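Local coordinates for malonyl Coa-acyl carrier protein transacylase (Vibrio cholerae, PDB 3HJV), which probably transfers the malonyl group from malonyl-CoA to acyl carrier protein, supplying the extender units for bacterial fatty acid synthesis, at residues F38-E43 with I110-A115. Numbering follows the deposited sequence.
Sequences FAEASE and IDFKQA
Glu-40 and Ala-41, within helix 32-45, pack against Phe-112 and Lys-113 in the first turn of helix 112-128, and the backbones come close, with 6.1 Å between the CA atoms of Ala-41 and Lys-113. No hydrogen bond links the two segments. Phe-112 reaches across with CG anti to its backbone N (chi1 175°), and this torsion carries the ring toward helix 32-45. Its CE2 lies 4.0 Å from Glu-40 CB, which sits at the ring edge and in its plane, while Ala-41 CB lies 4.2 Å from Phe-112 CZ. The carboxylate of Glu-40 approaches the same CD2-CE2 corner obliquely, its plane turned 51° from that of the ring, with OE1 3.6 Å from Phe-112 CD2. That oxygen forms a salt bridge with Arg-80 of helix 64-84, whose guanidinium also makes a cation-pi contact with Phe-112, so one arginine ties both residues together. In this acyltransferase domain the ring of Phe-112 further packs on Ala-73 and Val-76 of helix 64-84 and on Val-105 of helix 98-106, which follows strand 92-95 across the tight turn that, as in relatives of this family, probably forms the nucleophile elbow. Lys-113 contributes its aliphatic part, with CG 4.1 Å from Glu-40 CB and CD 4.0 Å from Glu-40 O. Bends at chi3 and chi4 leave its NZ 5.1 Å from Glu-40 OE1, a separation at which opposite charges may still attract without direct contact. Two residues before Lys-113, Asp-111 N-caps helix 112-128, its OD2 accepting from Gln-114 N at 3.0 Å.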
# COMPACT_ATOMS: atom_id res chain seq x y z
N PHE A 38 -6.83 -12.35 15.75
CA PHE A 38 -7.69 -11.97 14.63
C PHE A 38 -9.11 -12.51 14.79
O PHE A 38 -10.06 -11.87 14.37
CB PHE A 38 -7.09 -12.39 13.30
CG PHE A 38 -6.04 -11.42 12.81
CD1 PHE A 38 -6.38 -10.42 11.92
CD2 PHE A 38 -4.72 -11.52 13.25
CE1 PHE A 38 -5.41 -9.50 11.46
CE2 PHE A 38 -3.76 -10.62 12.81
CZ PHE A 38 -4.12 -9.60 11.90
N ALA A 39 -9.25 -13.68 15.43
CA ALA A 39 -10.57 -14.27 15.65
C ALA A 39 -11.39 -13.38 16.63
O ALA A 39 -12.60 -13.18 16.44
CB ALA A 39 -10.42 -15.72 16.18
N GLU A 40 -10.74 -12.86 17.66
CA GLU A 40 -11.38 -11.92 18.60
C GLU A 40 -11.83 -10.67 17.86
O GLU A 40 -12.94 -10.22 18.07
CB GLU A 40 -10.44 -11.54 19.75
CG GLU A 40 -10.21 -12.67 20.70
CD GLU A 40 -9.09 -12.42 21.71
OE1 GLU A 40 -8.40 -11.38 21.68
OE2 GLU A 40 -8.89 -13.33 22.54
N ALA A 41 -11.00 -10.13 16.97
CA ALA A 41 -11.40 -8.98 16.16
C ALA A 41 -12.61 -9.30 15.29
O ALA A 41 -13.54 -8.51 15.15
CB ALA A 41 -10.22 -8.50 15.29
N SER A 42 -12.57 -10.46 14.65
CA SER A 42 -13.65 -10.89 13.78
C SER A 42 -15.01 -11.01 14.50
O SER A 42 -16.05 -10.71 13.90
CB SER A 42 -13.29 -12.22 13.13
OG SER A 42 -12.16 -12.08 12.28
N GLU A 43 -14.97 -11.47 15.74
CA GLU A 43 -16.17 -11.56 16.58
C GLU A 43 -16.85 -10.19 16.66
O GLU A 43 -18.06 -10.07 16.49
CB GLU A 43 -15.77 -12.06 17.98
CG GLU A 43 -15.34 -13.53 17.97
CD GLU A 43 -14.47 -14.00 19.15
OE1 GLU A 43 -14.42 -13.35 20.22
OE2 GLU A 43 -13.85 -15.08 18.99
N ILE A 110 -6.87 0.25 26.89
CA ILE A 110 -8.14 -0.10 26.22
C ILE A 110 -8.21 -1.61 25.99
O ILE A 110 -7.22 -2.21 25.57
CB ILE A 110 -8.25 0.58 24.81
CG1 ILE A 110 -7.76 2.03 24.83
CG2 ILE A 110 -9.69 0.50 24.28
CD1 ILE A 110 -7.70 2.70 23.42
N ASP A 111 -9.37 -2.22 26.25
CA ASP A 111 -9.64 -3.62 25.97
C ASP A 111 -9.56 -3.84 24.46
O ASP A 111 -10.05 -3.04 23.69
CB ASP A 111 -11.06 -3.93 26.41
CG ASP A 111 -11.52 -5.27 25.97
OD1 ASP A 111 -11.07 -6.27 26.57
OD2 ASP A 111 -12.36 -5.33 25.03
N PHE A 112 -8.92 -4.92 24.05
CA PHE A 112 -8.68 -5.17 22.62
C PHE A 112 -9.94 -5.20 21.77
O PHE A 112 -10.01 -4.52 20.76
CB PHE A 112 -7.86 -6.47 22.42
CG PHE A 112 -7.69 -6.85 20.97
CD1 PHE A 112 -6.95 -6.06 20.10
CD2 PHE A 112 -8.29 -8.00 20.47
CE1 PHE A 112 -6.82 -6.41 18.77
CE2 PHE A 112 -8.14 -8.35 19.13
CZ PHE A 112 -7.41 -7.57 18.28
N LYS A 113 -10.95 -5.96 22.19
CA LYS A 113 -12.18 -6.04 21.42
C LYS A 113 -12.89 -4.69 21.34
O LYS A 113 -13.40 -4.33 20.28
CB LYS A 113 -13.08 -7.15 21.97
CG LYS A 113 -12.52 -8.53 21.67
CD LYS A 113 -13.53 -9.65 21.95
CE LYS A 113 -13.87 -9.78 23.42
NZ LYS A 113 -12.67 -10.12 24.25
N GLN A 114 -12.91 -3.93 22.45
CA GLN A 114 -13.49 -2.57 22.40
C GLN A 114 -12.71 -1.64 21.45
O GLN A 114 -13.33 -0.85 20.70
CB GLN A 114 -13.61 -1.97 23.80
CG GLN A 114 -14.71 -2.67 24.60
CD GLN A 114 -14.98 -2.03 25.95
OE1 GLN A 114 -14.08 -1.50 26.59
NE2 GLN A 114 -16.25 -2.05 26.38
N ALA A 115 -11.38 -1.78 21.45
CA ALA A 115 -10.50 -0.99 20.56
C ALA A 115 -10.77 -1.29 19.10
O ALA A 115 -10.71 -0.41 18.25
CB ALA A 115 -9.02 -1.20 20.87